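Local coordinates for protein-tyrosine-phosphatase (Vibrio vulnificus, PDB 7DHE) that probably removes phosphate from phosphotyrosine in proteins, as a small bacterial enzyme of the low molecular weight phosphotyrosine phosphatase family, at residues V11-I16 with G39-K44; L87-G92 with K118-P123. One frame throughout, in Å; residues are numbered along the deposited sequence.

Contact 1. Residues V11-I16 with G39-K44; sequences VCVGNI and GIAAEK. With B85 (benzylphosphonic acid), chain E.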
loop_
_atom_site.group_PDB
_atom_site.type_symbol
_atom_site.label_atom_id
_atom_site.label_comp_id
_atom_site.label_asym_id
_atom_site.label_seq_id
_atom_site.Cartn_x
_atom_site.Cartn_y
_atom_site.Cartn_z
ATOM N N VAL A 11 -0.340 -0.814 -3.452
ATOM C CA VAL A 11 0.573 -1.842 -3.937
ATOM C C VAL A 11 2.006 -1.584 -3.518
ATOM O O VAL A 11 2.490 -0.456 -3.628
ATOM C CB VAL A 11 0.445 -1.969 -5.505
ATOM C CG1 VAL A 11 1.498 -2.900 -6.100
ATOM C CG2 VAL A 11 -0.965 -2.397 -5.928
ATOM N N CYS A 12 2.673 -2.651 -3.031
ATOM C CA CYS A 12 4.093 -2.729 -2.751
ATOM C C CYS A 12 4.609 -4.088 -3.201
ATOM O O CYS A 12 4.020 -4.647 -4.129
ATOM C CB CYS A 12 4.465 -2.379 -1.317
ATOM S SG CYS A 12 4.102 -3.662 -0.090
ATOM N N VAL A 13 5.713 -4.606 -2.651
ATOM C CA VAL A 13 6.221 -5.847 -3.217
ATOM C C VAL A 13 5.837 -7.094 -2.375
ATOM O O VAL A 13 5.457 -8.103 -2.982
ATOM C CB VAL A 13 7.708 -5.847 -3.657
ATOM C CG1 VAL A 13 8.395 -4.485 -3.573
ATOM C CG2 VAL A 13 8.528 -7.015 -3.118
ATOM N N GLY A 14 5.894 -7.023 -1.048
ATOM C CA GLY A 14 5.531 -8.200 -0.286
ATOM C C GLY A 14 4.134 -8.190 0.271
ATOM O O GLY A 14 3.633 -9.245 0.678
ATOM N N ASN A 15 3.509 -7.007 0.344
ATOM C CA ASN A 15 2.176 -6.817 0.950
ATOM C C ASN A 15 2.159 -7.223 2.430
ATOM O O ASN A 15 1.189 -7.785 2.919
ATOM C CB ASN A 15 1.066 -7.501 0.148
ATOM C CG ASN A 15 -0.342 -7.078 0.498
ATOM O OD1 ASN A 15 -1.284 -7.885 0.545
ATOM N ND2 ASN A 15 -0.525 -5.795 0.725
ATOM N N ILE A 16 3.236 -6.906 3.156
ATOM C CA ILE A 16 3.323 -7.194 4.588
ATOM C C ILE A 16 3.706 -5.940 5.393
ATOM O O ILE A 16 3.463 -5.897 6.598
ATOM C CB ILE A 16 4.254 -8.419 4.908
ATOM C CG1 ILE A 16 5.681 -8.222 4.286
ATOM C CG2 ILE A 16 3.605 -9.724 4.451
ATOM C CD1 ILE A 16 6.714 -9.024 4.828
ATOM N N GLY A 39 0.718 -7.268 -3.213
ATOM C CA GLY A 39 2.158 -7.287 -3.425
ATOM C C GLY A 39 2.558 -7.816 -4.780
ATOM O O GLY A 39 2.060 -8.861 -5.211
ATOM N N ILE A 40 3.485 -7.106 -5.433
ATOM C CA ILE A 40 4.029 -7.452 -6.753
ATOM C C ILE A 40 4.714 -8.823 -6.728
ATOM O O ILE A 40 4.604 -9.562 -7.689
ATOM C CB ILE A 40 4.974 -6.303 -7.245
ATOM C CG1 ILE A 40 4.144 -5.088 -7.715
ATOM C CG2 ILE A 40 5.958 -6.784 -8.335
ATOM C CD1 ILE A 40 4.873 -3.843 -7.850
ATOM N N ALA A 41 5.406 -9.154 -5.633
ATOM C CA ALA A 41 6.136 -10.413 -5.520
ATOM C C ALA A 41 5.734 -11.202 -4.280
ATOM O O ALA A 41 6.539 -11.981 -3.763
ATOM C CB ALA A 41 7.639 -10.153 -5.531
ATOM N N ALA A 42 4.463 -11.049 -3.839
ATOM C CA ALA A 42 3.984 -11.766 -2.660
ATOM C C ALA A 42 4.091 -13.301 -2.848
ATOM O O ALA A 42 4.506 -14.003 -1.934
ATOM C CB ALA A 42 2.553 -11.350 -2.327
ATOM N N GLU A 43 3.760 -13.804 -4.050
ATOM C CA GLU A 43 3.794 -15.220 -4.386
ATOM C C GLU A 43 5.217 -15.728 -4.448
ATOM O O GLU A 43 5.517 -16.727 -3.788
ATOM C CB GLU A 43 3.053 -15.487 -5.694
ATOM C CG GLU A 43 2.593 -16.924 -5.869
ATOM C CD GLU A 43 1.704 -17.134 -7.077
ATOM O OE1 GLU A 43 0.945 -16.203 -7.440
ATOM O OE2 GLU A 43 1.739 -18.255 -7.633
ATOM N N LYS A 44 6.094 -15.063 -5.217
ATOM C CA LYS A 44 7.492 -15.473 -5.315
ATOM C C LYS A 44 8.198 -15.431 -3.937
ATOM O O LYS A 44 9.061 -16.279 -3.670
ATOM C CB LYS A 44 8.228 -14.650 -6.403
ATOM C CG LYS A 44 9.742 -14.382 -6.240
ATOM C CD LYS A 44 10.663 -15.568 -6.563
ATOM C CE LYS A 44 12.122 -15.161 -6.696
ATOM N NZ LYS A 44 12.694 -14.618 -5.432
HETATM C C1 B85 E . 8.279 -7.804 1.828
HETATM C C2 B85 E . 8.819 -8.829 1.062
HETATM C C3 B85 E . 9.943 -8.607 0.294
HETATM C C4 B85 E . 10.524 -7.357 0.282
HETATM C C5 B85 E . 9.973 -6.325 1.031
HETATM C C6 B85 E . 8.844 -6.536 1.817
HETATM C C7 B85 E . 8.230 -5.405 2.609
HETATM P P8 B85 E . 7.004 -4.470 1.689
HETATM O O9 B85 E . 6.774 -3.120 2.410
HETATM O O10 B85 E . 5.685 -5.270 1.826
HETATM O O11 B85 E . 7.420 -4.334 0.252
#
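Val11 and Ile40 meet through their branches: CG1 of Val11 lies 3.8 Å from CG1 of Ile40 and almost as near its CD1, the two side chains crossing at about a right angle. Val11 sends CG1 there because that methyl stands anti to the backbone N (chi1 173°). Ile40 continues past this methyl toward helix 93-100, where it touches His93 and Ala96.

Backbone bonds hold the two segments beside this apolar touch. Strand 7-12 pairs in parallel with strand 34-39, Cys12 opposite Gly39. Ile40 N donates to Cys12 O at 2.8 Å, and CA of Gly39 adds a CA-H...O contact to the same oxygen. One residue further on, Ala41 N donates to Val13 O at 2.9 Å, so a type I turn from Gly39 to Ala42 is held against the start of the loop. CB of Ala41 faces CG2 of Val13 at 4.1 Å, while Ala42 lays its methyl 3.8 Å from Gly14 O.

Gly39, without a side chain, lies against the backbone of Val13 and Gly14. Asn15 brings its own CB to within 3.4 Å of Gly39 N. With CG anti to its backbone N (chi1 -166°), its amide is gripped at both ends, ND2 by Ser19 and Ser37 and OD1 by the backbone N of Gln73.

On its concave side the loop turns N-H groups to the benzylphosphonic acid: Val13 N and Gly14 N make weak bonds to O11, and Ile16 N bonds to O10, whose exact position is doubtful. Cys12, the predicted nucleophile, opens this phosphate-binding loop, the CX5R P-loop of low molecular weight tyrosine phosphatases, completed by Arg18.

Contact 2. Residues L87-G92 with K118-P123; sequences LVMEKG and KDIPDP. With B85 (benzylphosphonic acid), chain E.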
loop_
_atom_site.group_PDB
_atom_site.type_symbol
_atom_site.label_atom_id
_atom_site.label_comp_id
_atom_site.label_asym_id
_atom_site.label_seq_id
_atom_site.Cartn_x
_atom_site.Cartn_y
_atom_site.Cartn_z
ATOM N N LEU A 87 -2.298 2.611 -6.209
ATOM C CA LEU A 87 -1.260 3.456 -5.642
ATOM C C LEU A 87 -0.073 2.639 -5.251
ATOM O O LEU A 87 -0.172 1.826 -4.321
ATOM C CB LEU A 87 -1.801 4.249 -4.438
ATOM C CG LEU A 87 -3.005 5.149 -4.680
ATOM C CD1 LEU A 87 -3.443 5.804 -3.385
ATOM C CD2 LEU A 87 -2.702 6.203 -5.776
ATOM N N VAL A 88 1.055 2.843 -5.979
ATOM C CA VAL A 88 2.323 2.125 -5.758
ATOM C C VAL A 88 3.194 2.877 -4.761
ATOM O O VAL A 88 3.107 4.094 -4.674
ATOM C CB VAL A 88 3.079 1.752 -7.068
ATOM C CG1 VAL A 88 2.225 0.866 -7.959
ATOM C CG2 VAL A 88 3.533 2.991 -7.840
ATOM N N MET A 89 4.009 2.154 -3.990
ATOM C CA MET A 89 4.839 2.749 -2.942
ATOM C C MET A 89 6.098 3.354 -3.479
ATOM O O MET A 89 6.597 4.308 -2.895
ATOM C CB MET A 89 5.143 1.726 -1.839
ATOM C CG MET A 89 3.976 1.460 -0.917
ATOM S SD MET A 89 3.610 2.917 0.075
ATOM C CE MET A 89 2.035 2.484 0.746
ATOM N N GLU A 90 6.605 2.827 -4.597
ATOM C CA GLU A 90 7.807 3.321 -5.283
ATOM C C GLU A 90 7.540 3.485 -6.779
ATOM O O GLU A 90 6.803 2.689 -7.373
ATOM C CB GLU A 90 8.991 2.349 -5.106
ATOM C CG GLU A 90 9.523 2.223 -3.689
ATOM C CD GLU A 90 10.681 1.258 -3.559
ATOM O OE1 GLU A 90 11.508 1.178 -4.495
ATOM O OE2 GLU A 90 10.768 0.574 -2.518
ATOM N N LYS A 91 8.192 4.490 -7.394
ATOM C CA LYS A 91 8.116 4.761 -8.832
ATOM C C LYS A 91 8.561 3.528 -9.630
ATOM O O LYS A 91 7.973 3.233 -10.676
ATOM C CB LYS A 91 8.983 5.974 -9.204
ATOM C CG LYS A 91 8.427 7.316 -8.716
ATOM C CD LYS A 91 9.349 8.516 -9.018
ATOM C CE LYS A 91 10.476 8.753 -8.022
ATOM N NZ LYS A 91 9.985 9.179 -6.679
ATOM N N GLY A 92 9.572 2.814 -9.112
ATOM C CA GLY A 92 10.102 1.586 -9.699
ATOM C C GLY A 92 9.084 0.466 -9.806
ATOM O O GLY A 92 9.207 -0.403 -10.676
ATOM N N LYS A 118 7.181 11.401 -3.624
ATOM C CA LYS A 118 8.164 10.682 -2.809
ATOM C C LYS A 118 7.962 9.184 -2.837
ATOM O O LYS A 118 6.822 8.715 -2.717
ATOM C CB LYS A 118 8.094 11.145 -1.332
ATOM C CG LYS A 118 8.793 12.444 -0.996
ATOM C CD LYS A 118 8.548 12.794 0.495
ATOM C CE LYS A 118 8.777 14.249 0.917
ATOM N NZ LYS A 118 8.168 14.586 2.252
ATOM N N ASP A 119 9.068 8.435 -2.926
ATOM C CA ASP A 119 9.025 6.978 -2.790
ATOM C C ASP A 119 8.980 6.706 -1.276
ATOM O O ASP A 119 9.529 7.478 -0.483
ATOM C CB ASP A 119 10.266 6.302 -3.392
ATOM C CG ASP A 119 10.252 6.082 -4.889
ATOM O OD1 ASP A 119 9.239 6.429 -5.535
ATOM O OD2 ASP A 119 11.259 5.564 -5.421
ATOM N N ILE A 120 8.305 5.634 -0.884
ATOM C CA ILE A 120 8.223 5.243 0.505
ATOM C C ILE A 120 9.143 4.046 0.717
ATOM O O ILE A 120 8.932 2.994 0.114
ATOM C CB ILE A 120 6.763 5.048 0.959
ATOM C CG1 ILE A 120 6.077 6.429 0.938
ATOM C CG2 ILE A 120 6.752 4.428 2.371
ATOM C CD1 ILE A 120 4.682 6.463 1.059
ATOM N N PRO A 121 10.212 4.218 1.507
ATOM C CA PRO A 121 11.201 3.140 1.644
ATOM C C PRO A 121 10.728 1.917 2.405
ATOM O O PRO A 121 9.986 2.025 3.363
ATOM C CB PRO A 121 12.348 3.837 2.373
ATOM C CG PRO A 121 11.626 4.871 3.243
ATOM C CD PRO A 121 10.581 5.402 2.307
ATOM N N ASP A 122 11.189 0.775 1.978
ATOM C CA ASP A 122 10.892 -0.492 2.607
ATOM C C ASP A 122 11.567 -0.617 3.989
ATOM O O ASP A 122 12.801 -0.599 4.078
ATOM C CB ASP A 122 11.358 -1.613 1.684
ATOM C CG ASP A 122 10.993 -2.982 2.144
ATOM O OD1 ASP A 122 10.202 -3.094 3.115
ATOM O OD2 ASP A 122 11.511 -3.952 1.553
ATOM N N PRO A 123 10.778 -0.815 5.064
ATOM C CA PRO A 123 11.394 -1.002 6.391
ATOM C C PRO A 123 11.706 -2.471 6.753
ATOM O O PRO A 123 12.240 -2.749 7.827
ATOM C CB PRO A 123 10.308 -0.486 7.316
ATOM C CG PRO A 123 9.026 -0.857 6.620
ATOM C CD PRO A 123 9.296 -0.837 5.140
HETATM C C1 B85 E . 8.279 -7.804 1.828
HETATM C C2 B85 E . 8.819 -8.829 1.062
HETATM C C3 B85 E . 9.943 -8.607 0.294
HETATM C C4 B85 E . 10.524 -7.357 0.282
HETATM C C5 B85 E . 9.973 -6.325 1.031
HETATM C C6 B85 E . 8.844 -6.536 1.817
HETATM C C7 B85 E . 8.230 -5.405 2.609
HETATM P P8 B85 E . 7.004 -4.470 1.689
HETATM O O9 B85 E . 6.774 -3.120 2.410
HETATM O O10 B85 E . 5.685 -5.270 1.826
HETATM O O11 B85 E . 7.420 -4.334 0.252
#
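This is a partly buried contact between two loops: residues 89-91, leaving the end of strand 85-88, meet residues 118-120 on the way to helix 128-148. A polar clasp at Lys91 and Asp119 holds one end, and an apolar touch between Met89 and Ile120 fills the inner part. In the clasp, OD1 of Asp119 takes two donors from the same residue. Lys91 N comes from above the carboxylate plane at 2.9 Å, and Lys91 NZ closes a salt bridge to the same oxygen at 3.1 Å, weak as a hydrogen bond. CG of Lys91, already 3.4 Å from Asp119 OD1, starts the chain alongside the oxygen; the bends at chi3 (-83°) and chi4 then bring NZ back to it. NZ also bonds to the carbonyl of Gln117. The ammonium and the backbone N-H together would tend to keep Asp119 ionised.

Met89 O accepts Ile120 N at 3.0 Å. Beside this bond SD of Met89 sits 3.8 Å from CD1 of Ile120, with Phe111 touching both side chains and Ile138 of helix 128-148 packing on Ile120.

Residues 118-123 are part of the loop that carries Asp122, the predicted proton donor of this low molecular weight phosphatase. Asp122 belongs to the pocket of the benzylphosphonic acid, though its exact placement against the ligand is doubtful; its OD1 accepts a bond from Tyr124 N.

Glu90 crosses Asp119 at about a right angle, its CB 3.9 Å from Asp119 CG. The carboxylate planes stand 36° apart, and Glu90 OE1 lies 4.5 Å from Asp119 OD2, two like charges that probably disfavour each other. Beyond CG the glutamate is extended, and OE2 forms a salt bridge with NH1 of Arg18. The same NH1 also donates to Ile120 O.

In the fold
Contact 1 and contact 2 have centres about 12 Å apart and lie at the ends of neighbouring strands, 7-12 and 85-88, in the parallel sheet. Val11 N to Leu87 O, 2.8 Å, is a probable hydrogen bond joining them, and Met89 CG packs 3.9 Å from Cys12 CB just beyond. Both contacts border the benzylphosphonic acid: 11-16 supplies the cradle for its phosphonate, whereas 118-123 brings Asp122 into the same pocket, its exact placement against the ligand being doubtful. Arg18 ties the two together, bonding to the phosphonate through NH2 and to contact 2 through NH1. The predicted nucleophile, arginine and proton donor thus gather around one pocket, consistent with phosphotyrosine hydrolysis.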